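Local coordinates for hypothetical conserved protein TTC0263 (Thermus thermophilus, PDB 2PL2), which is of unknown function but belongs to the tetratricopeptide repeat family, an all-helical solenoid fold whose members commonly serve as scaffolds for protein-protein interaction, at residues N7-G12 with E29-E34; D109-N114 with P119-R124; L147-E152 with Y174-E179. One frame throughout, in Å; residues are numbered along the deposited sequence.

Contact 1. Residues N7-G12 with E29-E34; sequences NPLRLG and ERALKE
Leu9 and Ala31 meet through their beta carbons, with Leu9 CB 4.2 Å from Ala31 CB. The methyl of Ala31 points at helix 6-17 and rests close to the Leu9 backbone, whereas the CB of Leu9 leaves its helix across the line of approach. CG of Leu9 stands anti to the backbone N (chi1 177°), which leaves Leu9 CD1 beside the alanine, 4.3 Å from Ala31 CB. With so small a side chain at position 31 the backbones come near each other, and Leu9 CA is 5.4 Å from Ala31 CA.

Pro8, buried and directed at helix 21-32, fits next to this pair. It lies in the first turn of its helix, where a residue without an N-H costs no bond, and its carbonyl accepts from Gly12 N. The start of helix 6-17 thus faces the end of helix 21-32, as expected of the antiparallel helix pairs from which tetratricopeptide repeat proteins are built.

Arg30 flanks the proline on the more exposed side. Its CG points away from the carbonyl carbon (chi1 -75°), and a bend at chi3 (49°) brings the guanidinium back alongside helix 6-17. Pro8 CB then sits over one face of that group, 4.2 Å from Arg30 NH2 and 4.3 Å from Arg30 NE, so one ring carbon of the proline rests on the face of the cation. No hydrogen bond joins the two segments; they meet by van der Waals packing, apolar at Leu9 and Ala31 and with a guanidinium face at Pro8. Beyond it, Leu9 also touches Glu40 of helix 39-51, and Ala31 packs on Glu5, ahead of helix 6-17.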
loop_
_atom_site.group_PDB
_atom_site.type_symbol
_atom_site.label_atom_id
_atom_site.label_comp_id
_atom_site.label_asym_id
_atom_site.label_seq_id
_atom_site.Cartn_x
_atom_site.Cartn_y
_atom_site.Cartn_z
ATOM N N ASN A 7 24.627 11.817 4.636
ATOM C CA ASN A 7 24.441 11.095 3.388
ATOM C C ASN A 7 23.327 10.054 3.435
ATOM O O ASN A 7 22.390 10.108 2.641
ATOM C CB ASN A 7 25.752 10.437 2.947
ATOM C CG ASN A 7 26.846 11.454 2.641
ATOM O OD1 ASN A 7 26.594 12.500 2.026
ATOM N ND2 ASN A 7 28.080 11.140 3.052
ATOM N N PRO A 8 23.408 9.090 4.362
ATOM C CA PRO A 8 22.329 8.099 4.390
ATOM C C PRO A 8 20.939 8.705 4.596
ATOM O O PRO A 8 19.971 8.277 3.968
ATOM C CB PRO A 8 22.753 7.149 5.525
ATOM C CG PRO A 8 23.622 8.014 6.411
ATOM C CD PRO A 8 24.419 8.802 5.395
ATOM N N LEU A 9 20.841 9.702 5.466
ATOM C CA LEU A 9 19.556 10.342 5.732
ATOM C C LEU A 9 19.046 11.108 4.512
ATOM O O LEU A 9 17.864 11.033 4.171
ATOM C CB LEU A 9 19.668 11.300 6.924
ATOM C CG LEU A 9 18.419 12.111 7.299
ATOM C CD1 LEU A 9 17.325 11.208 7.827
ATOM C CD2 LEU A 9 18.800 13.141 8.355
ATOM N N ARG A 10 19.944 11.835 3.853
ATOM C CA ARG A 10 19.568 12.615 2.681
ATOM C C ARG A 10 19.135 11.739 1.515
ATOM O O ARG A 10 18.166 12.054 0.822
ATOM C CB ARG A 10 20.713 13.537 2.237
ATOM C CG ARG A 10 20.325 14.435 1.055
ATOM C CD ARG A 10 21.182 15.708 0.920
ATOM N NE ARG A 10 22.595 15.443 0.652
ATOM C CZ ARG A 10 23.047 14.686 -0.346
ATOM N NH1 ARG A 10 22.196 14.104 -1.185
ATOM N NH2 ARG A 10 24.354 14.515 -0.516
ATOM N N LEU A 11 19.848 10.638 1.302
ATOM C CA LEU A 11 19.514 9.731 0.213
ATOM C C LEU A 11 18.201 9.037 0.518
ATOM O O LEU A 11 17.400 8.762 -0.378
ATOM C CB LEU A 11 20.624 8.694 0.021
ATOM C CG LEU A 11 20.443 7.708 -1.143
ATOM C CD1 LEU A 11 20.236 8.466 -2.457
ATOM C CD2 LEU A 11 21.670 6.804 -1.232
ATOM N N GLY A 12 17.975 8.763 1.793
ATOM C CA GLY A 12 16.742 8.111 2.172
ATOM C C GLY A 12 15.537 8.961 1.828
ATOM O O GLY A 12 14.537 8.449 1.327
ATOM N N GLU A 29 17.639 3.442 8.690
ATOM C CA GLU A 29 18.120 2.638 9.793
ATOM C C GLU A 29 19.594 2.978 9.989
ATOM O O GLU A 29 20.047 3.174 11.116
ATOM C CB GLU A 29 17.877 1.156 9.499
ATOM C CG GLU A 29 16.385 0.866 9.394
ATOM C CD GLU A 29 16.037 -0.547 8.964
ATOM O OE1 GLU A 29 16.734 -1.104 8.084
ATOM O OE2 GLU A 29 15.037 -1.090 9.486
ATOM N N ARG A 30 20.333 3.099 8.890
ATOM C CA ARG A 30 21.744 3.462 8.974
ATOM C C ARG A 30 21.871 4.874 9.554
ATOM O O ARG A 30 22.883 5.222 10.156
ATOM C CB ARG A 30 22.385 3.424 7.585
ATOM C CG ARG A 30 22.650 2.023 7.053
ATOM C CD ARG A 30 23.017 2.049 5.570
ATOM N NE ARG A 30 24.055 3.039 5.289
ATOM C CZ ARG A 30 24.468 3.369 4.068
ATOM N NH1 ARG A 30 23.932 2.784 2.999
ATOM N NH2 ARG A 30 25.409 4.296 3.916
ATOM N N ALA A 31 20.830 5.676 9.359
ATOM C CA ALA A 31 20.792 7.049 9.842
ATOM C C ALA A 31 20.683 7.027 11.351
ATOM O O ALA A 31 21.241 7.879 12.042
ATOM C CB ALA A 31 19.593 7.784 9.239
ATOM N N LEU A 32 19.949 6.044 11.851
ATOM C CA LEU A 32 19.762 5.880 13.278
ATOM C C LEU A 32 20.983 5.259 13.958
ATOM O O LEU A 32 21.346 5.655 15.059
ATOM C CB LEU A 32 18.538 5.024 13.515
ATOM C CG LEU A 32 17.268 5.737 13.078
ATOM C CD1 LEU A 32 16.144 4.732 12.995
ATOM C CD2 LEU A 32 16.948 6.866 14.060
ATOM N N LYS A 33 21.625 4.294 13.305
ATOM C CA LYS A 33 22.797 3.674 13.900
ATOM C C LYS A 33 23.900 4.702 14.089
ATOM O O LYS A 33 24.871 4.443 14.795
ATOM C CB LYS A 33 23.308 2.512 13.041
ATOM C CG LYS A 33 24.443 1.732 13.697
ATOM C CD LYS A 33 24.856 0.492 12.900
ATOM C CE LYS A 33 23.805 -0.631 12.953
ATOM N NZ LYS A 33 23.742 -1.339 14.268
ATOM N N GLU A 34 23.754 5.868 13.465
ATOM C CA GLU A 34 24.755 6.918 13.596
ATOM C C GLU A 34 24.312 7.969 14.603
ATOM O O GLU A 34 25.139 8.592 15.262
ATOM C CB GLU A 34 25.019 7.602 12.251
ATOM C CG GLU A 34 25.718 6.742 11.191
ATOM C CD GLU A 34 27.057 6.160 11.645
ATOM O OE1 GLU A 34 27.912 6.899 12.186
ATOM O OE2 GLU A 34 27.260 4.950 11.436
#

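Contact 2. Residues D109-N114 with P119-R124; sequences DAERVN and PLHLQR
Glu111 and Arg124 form the polar half of this contact, a salt bridge in which Arg124 NH1 stands 3.0 Å from Glu111 OE2. As a hydrogen bond it is weak, with an N-H...O angle of 130°. The carboxylate arrives at the edge of the guanidinium, the two planes turned 72° apart, on an extended side chain. His121 joins them, its CE1 3.8 Å from Glu111 OE2, which approaches the ring obliquely. The ND1 edge of that ring meets one face of the Arg124 guanidinium, off toward the rim, without a hydrogen bond.

Leu120 supplies the apolar half, forking against the end of helix 93-113 and the residue that follows: its CD2 is 3.7 Å from Ala110 CB, its CD1 3.5 Å from Asn114 O.

Farther out, Lys108 makes a salt bridge with Glu111 OE1, Pro115 O accepts from His121 NE2, and Asn114 OD1 is bonded to Arg116 N. The axes of segments 109-113 and 119-124 approach to 10.5 Å at 162°, an antiparallel packing of successive helices, as in tetratricopeptide repeat solenoids. Helix 73-88 closes over Ala110 and Leu120 through Tyr76 and Met77, and helix 134-147 packs against His121 and Arg124.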
loop_
_atom_site.group_PDB
_atom_site.type_symbol
_atom_site.label_atom_id
_atom_site.label_comp_id
_atom_site.label_asym_id
_atom_site.label_seq_id
_atom_site.Cartn_x
_atom_site.Cartn_y
_atom_site.Cartn_z
ATOM N N ASP A 109 -3.823 18.186 19.112
ATOM C CA ASP A 109 -2.666 18.599 19.915
ATOM C C ASP A 109 -1.611 19.199 18.997
ATOM O O ASP A 109 -0.950 20.174 19.350
ATOM C CB ASP A 109 -2.006 17.426 20.665
ATOM C CG ASP A 109 -2.955 16.682 21.580
ATOM O OD1 ASP A 109 -3.928 17.292 22.086
ATOM O OD2 ASP A 109 -2.706 15.472 21.805
ATOM N N ALA A 110 -1.429 18.596 17.827
ATOM C CA ALA A 110 -0.448 19.111 16.887
ATOM C C ALA A 110 -0.853 20.521 16.446
ATOM O O ALA A 110 -0.005 21.387 16.221
ATOM C CB ALA A 110 -0.350 18.191 15.680
ATOM N N GLU A 111 -2.158 20.740 16.322
ATOM C CA GLU A 111 -2.678 22.030 15.901
ATOM C C GLU A 111 -2.243 23.124 16.874
ATOM O O GLU A 111 -2.107 24.296 16.490
ATOM C CB GLU A 111 -4.206 21.969 15.808
ATOM C CG GLU A 111 -4.871 23.313 15.523
ATOM C CD GLU A 111 -6.384 23.208 15.357
ATOM O OE1 GLU A 111 -7.036 22.547 16.198
ATOM O OE2 GLU A 111 -6.919 23.794 14.390
ATOM N N ARG A 112 -2.013 22.735 18.126
ATOM C CA ARG A 112 -1.573 23.669 19.156
ATOM C C ARG A 112 -0.120 24.081 18.943
ATOM O O ARG A 112 0.302 25.146 19.380
ATOM C CB ARG A 112 -1.731 23.038 20.542
ATOM C CG ARG A 112 -3.162 22.636 20.876
ATOM C CD ARG A 112 -4.083 23.855 20.940
ATOM N NE ARG A 112 -5.474 23.490 21.211
ATOM C CZ ARG A 112 -6.460 24.366 21.362
ATOM N NH1 ARG A 112 -6.211 25.669 21.269
ATOM N NH2 ARG A 112 -7.694 23.936 21.602
ATOM N N VAL A 113 0.640 23.228 18.267
ATOM C CA VAL A 113 2.049 23.481 17.983
ATOM C C VAL A 113 2.223 24.284 16.690
ATOM O O VAL A 113 3.276 24.880 16.455
ATOM C CB VAL A 113 2.816 22.150 17.850
ATOM C CG1 VAL A 113 4.287 22.413 17.573
ATOM C CG2 VAL A 113 2.629 21.320 19.110
ATOM N N ASN A 114 1.191 24.286 15.851
ATOM C CA ASN A 114 1.217 25.014 14.587
ATOM C C ASN A 114 -0.148 24.914 13.902
ATOM O O ASN A 114 -0.516 23.858 13.388
ATOM C CB ASN A 114 2.281 24.439 13.656
ATOM C CG ASN A 114 2.528 25.322 12.443
ATOM O OD1 ASN A 114 1.614 25.992 11.942
ATOM N ND2 ASN A 114 3.767 25.323 11.958
ATOM N N PRO A 119 -0.641 19.952 6.040
ATOM C CA PRO A 119 -0.791 18.511 6.250
ATOM C C PRO A 119 -1.743 18.138 7.378
ATOM O O PRO A 119 -2.538 17.206 7.237
ATOM C CB PRO A 119 0.638 18.059 6.504
ATOM C CG PRO A 119 1.421 18.985 5.606
ATOM C CD PRO A 119 0.781 20.310 5.889
ATOM N N LEU A 120 -1.676 18.872 8.489
ATOM C CA LEU A 120 -2.547 18.587 9.628
ATOM C C LEU A 120 -4.007 18.685 9.248
ATOM O O LEU A 120 -4.780 17.756 9.476
ATOM C CB LEU A 120 -2.275 19.547 10.792
ATOM C CG LEU A 120 -0.931 19.480 11.515
ATOM C CD1 LEU A 120 -0.956 20.428 12.705
ATOM C CD2 LEU A 120 -0.676 18.061 11.989
ATOM N N HIS A 121 -4.385 19.825 8.682
ATOM C CA HIS A 121 -5.761 20.051 8.265
ATOM C C HIS A 121 -6.187 19.026 7.216
ATOM O O HIS A 121 -7.349 18.633 7.148
ATOM C CB HIS A 121 -5.903 21.485 7.747
ATOM C CG HIS A 121 -5.722 22.522 8.812
ATOM N ND1 HIS A 121 -6.666 22.750 9.801
ATOM C CD2 HIS A 121 -4.694 23.354 9.085
ATOM C CE1 HIS A 121 -6.221 23.669 10.630
ATOM N NE2 HIS A 121 -5.019 24.056 10.217
ATOM N N LEU A 122 -5.230 18.583 6.412
ATOM C CA LEU A 122 -5.503 17.578 5.402
ATOM C C LEU A 122 -5.840 16.277 6.111
ATOM O O LEU A 122 -6.870 15.644 5.828
ATOM C CB LEU A 122 -4.281 17.377 4.496
ATOM C CG LEU A 122 -4.405 16.165 3.552
ATOM C CD1 LEU A 122 -5.714 16.270 2.757
ATOM C CD2 LEU A 122 -3.190 16.056 2.634
ATOM N N GLN A 123 -4.968 15.885 7.041
ATOM C CA GLN A 123 -5.169 14.664 7.812
ATOM C C GLN A 123 -6.442 14.757 8.638
ATOM O O GLN A 123 -7.198 13.794 8.737
ATOM C CB GLN A 123 -3.986 14.416 8.749
ATOM C CG GLN A 123 -3.020 13.344 8.271
ATOM C CD GLN A 123 -3.702 12.011 8.018
ATOM O OE1 GLN A 123 -4.434 11.509 8.868
ATOM N NE2 GLN A 123 -3.459 11.430 6.846
ATOM N N ARG A 124 -6.680 15.915 9.237
ATOM C CA ARG A 124 -7.867 16.079 10.050
ATOM C C ARG A 124 -9.104 15.845 9.197
ATOM O O ARG A 124 -10.058 15.209 9.648
ATOM C CB ARG A 124 -7.901 17.478 10.675
ATOM C CG ARG A 124 -8.901 17.620 11.817
ATOM C CD ARG A 124 -8.810 18.996 12.479
ATOM N NE ARG A 124 -9.199 20.080 11.574
ATOM C CZ ARG A 124 -9.100 21.370 11.879
ATOM N NH1 ARG A 124 -8.625 21.728 13.065
ATOM N NH2 ARG A 124 -9.467 22.298 11.005
#

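Contact 3. Residues L147-E152 with Y174-E179; sequences LEDTPE and YAKALE
Pro151 and Ala177 join neighbouring helices of the tetratricopeptide repeat fold, the first turn of helix 151-164 meeting the late part of helix 167-180. Pro151 CA and Ala177 CA are only 4.4 Å apart, an approach permitted by the small side chain of the alanine, and their CB atoms are separated by the same 4.4 Å.

Ahead of the helix, Asp149 holds CG anti to its backbone N (chi1 -175°), which carries the carboxylate toward Lys176. The lysine is bent twice, at chi2 (60°) and chi4 (-65°), and crosses the aspartate at about a right angle. Even so, Lys176 NZ stays 4.2 Å from Asp149 OD2, beyond a salt bridge, and the attraction is probably modest. The carboxylate has firmer partners: Arg154 makes a salt bridge with OD2 and Gln180 NE2 a hydrogen bond with OD1, the latter tying the turn to the end of helix 167-180.

Thr150 turns its side chain away from this interface and acts as the N-cap, its OG1 bonded to Ile153 N. Inside the seam, the proline ring lies beside a carbonyl, with Pro151 CB and Pro151 CG each 4.0 Å from Ala177 O, while Pro151 O, hydrogen-bonded to Ser155 OG, is 3.9 Å from Ala177 CB.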
loop_
_atom_site.group_PDB
_atom_site.type_symbol
_atom_site.label_atom_id
_atom_site.label_comp_id
_atom_site.label_asym_id
_atom_site.label_seq_id
_atom_site.Cartn_x
_atom_site.Cartn_y
_atom_site.Cartn_z
ATOM N N LEU A 147 -4.524 27.098 3.014
ATOM C CA LEU A 147 -3.121 27.237 3.414
ATOM C C LEU A 147 -2.168 26.866 2.282
ATOM O O LEU A 147 -1.158 27.522 2.070
ATOM C CB LEU A 147 -2.834 26.349 4.622
ATOM C CG LEU A 147 -3.571 26.724 5.906
ATOM C CD1 LEU A 147 -3.443 25.602 6.923
ATOM C CD2 LEU A 147 -2.993 28.031 6.441
ATOM N N GLU A 148 -2.497 25.807 1.553
ATOM C CA GLU A 148 -1.658 25.348 0.447
ATOM C C GLU A 148 -2.552 24.762 -0.629
ATOM O O GLU A 148 -3.078 23.670 -0.443
ATOM C CB GLU A 148 -0.702 24.244 0.915
ATOM C CG GLU A 148 0.287 24.640 1.977
ATOM C CD GLU A 148 1.628 25.028 1.397
ATOM O OE1 GLU A 148 2.103 24.301 0.497
ATOM O OE2 GLU A 148 2.217 26.041 1.841
ATOM N N ASP A 149 -2.740 25.469 -1.740
ATOM C CA ASP A 149 -3.569 24.934 -2.821
ATOM C C ASP A 149 -2.644 23.993 -3.578
ATOM O O ASP A 149 -1.654 24.434 -4.159
ATOM C CB ASP A 149 -4.051 26.047 -3.761
ATOM C CG ASP A 149 -5.020 25.540 -4.827
ATOM O OD1 ASP A 149 -4.805 24.434 -5.367
ATOM O OD2 ASP A 149 -5.998 26.249 -5.139
ATOM N N THR A 150 -2.942 22.698 -3.559
ATOM C CA THR A 150 -2.075 21.749 -4.247
ATOM C C THR A 150 -2.880 20.634 -4.867
ATOM O O THR A 150 -4.051 20.445 -4.530
ATOM C CB THR A 150 -1.053 21.103 -3.284
ATOM O OG1 THR A 150 -1.695 20.061 -2.541
ATOM C CG2 THR A 150 -0.489 22.138 -2.321
ATOM N N PRO A 151 -2.267 19.881 -5.791
ATOM C CA PRO A 151 -2.980 18.777 -6.440
ATOM C C PRO A 151 -3.393 17.710 -5.437
ATOM O O PRO A 151 -4.523 17.200 -5.491
ATOM C CB PRO A 151 -1.971 18.267 -7.471
ATOM C CG PRO A 151 -1.202 19.509 -7.835
ATOM C CD PRO A 151 -0.996 20.165 -6.478
ATOM N N GLU A 152 -2.479 17.379 -4.521
ATOM C CA GLU A 152 -2.768 16.381 -3.497
ATOM C C GLU A 152 -4.014 16.749 -2.698
ATOM O O GLU A 152 -4.861 15.890 -2.440
ATOM C CB GLU A 152 -1.573 16.214 -2.552
ATOM C CG GLU A 152 -1.870 15.327 -1.329
ATOM C CD GLU A 152 -0.684 15.177 -0.394
ATOM O OE1 GLU A 152 -0.009 16.187 -0.103
ATOM O OE2 GLU A 152 -0.422 14.042 0.067
ATOM N N TYR A 174 -10.814 17.595 -9.689
ATOM C CA TYR A 174 -9.780 16.831 -10.394
ATOM C C TYR A 174 -9.279 17.668 -11.571
ATOM O O TYR A 174 -8.068 17.761 -11.821
ATOM C CB TYR A 174 -10.329 15.483 -10.903
ATOM C CG TYR A 174 -10.458 14.403 -9.838
ATOM C CD1 TYR A 174 -9.364 14.025 -9.071
ATOM C CD2 TYR A 174 -11.651 13.720 -9.647
ATOM C CE1 TYR A 174 -9.451 13.003 -8.149
ATOM C CE2 TYR A 174 -11.756 12.689 -8.727
ATOM C CZ TYR A 174 -10.644 12.330 -7.978
ATOM O OH TYR A 174 -10.715 11.308 -7.051
ATOM N N ALA A 175 -10.222 18.280 -12.293
ATOM C CA ALA A 175 -9.893 19.123 -13.455
ATOM C C ALA A 175 -8.917 20.225 -13.028
ATOM O O ALA A 175 -7.972 20.553 -13.752
ATOM C CB ALA A 175 -11.162 19.733 -14.037
ATOM N N LYS A 176 -9.140 20.788 -11.843
ATOM C CA LYS A 176 -8.249 21.827 -11.332
ATOM C C LYS A 176 -6.900 21.214 -10.957
ATOM O O LYS A 176 -5.842 21.706 -11.359
ATOM C CB LYS A 176 -8.854 22.498 -10.099
ATOM C CG LYS A 176 -8.014 23.666 -9.598
ATOM C CD LYS A 176 -7.876 24.735 -10.685
ATOM C CE LYS A 176 -6.727 25.690 -10.410
ATOM N NZ LYS A 176 -6.947 26.517 -9.187
ATOM N N ALA A 177 -6.946 20.138 -10.173
ATOM C CA ALA A 177 -5.733 19.442 -9.753
ATOM C C ALA A 177 -4.899 19.102 -10.977
ATOM O O ALA A 177 -3.680 19.258 -10.966
ATOM C CB ALA A 177 -6.093 18.169 -8.973
ATOM N N LEU A 178 -5.558 18.657 -12.045
ATOM C CA LEU A 178 -4.841 18.317 -13.280
ATOM C C LEU A 178 -4.253 19.519 -14.012
ATOM O O LEU A 178 -3.371 19.359 -14.847
ATOM C CB LEU A 178 -5.735 17.504 -14.223
ATOM C CG LEU A 178 -5.633 16.002 -13.911
ATOM C CD1 LEU A 178 -6.784 15.256 -14.518
ATOM C CD2 LEU A 178 -4.286 15.471 -14.421
ATOM N N GLU A 179 -4.726 20.724 -13.709
ATOM C CA GLU A 179 -4.148 21.899 -14.345
ATOM C C GLU A 179 -2.841 22.226 -13.630
ATOM O O GLU A 179 -1.901 22.741 -14.224
ATOM C CB GLU A 179 -5.107 23.092 -14.271
ATOM C CG GLU A 179 -6.478 22.829 -14.901
ATOM C CD GLU A 179 -6.420 22.590 -16.415
ATOM O OE1 GLU A 179 -5.580 21.777 -16.867
ATOM O OE2 GLU A 179 -7.225 23.211 -17.151
#

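How the contacts relate
The contacts follow one another along the chain without interleaving, and each joins two consecutive helices: 6-17 with 21-32, 93-113 with 118-130, and 151-164 with 167-180. Contact 1, near the N-terminus, stands apart; its nearest atoms are about 17 Å from those of contact 2 and about 16 Å from those of contact 3. Contacts 2 and 3, with centres 20 Å apart, touch directly: His121 CD2 packs 3.4 Å from Leu147 CD1, and Leu122 meets Glu152. Helix 118-130 thus takes part in contact 2 and also touches segment 147-152 of contact 3, consistent with successive helices stacking into the superhelix expected of this family. Between contacts 1 and 2 the chain forms three further helices.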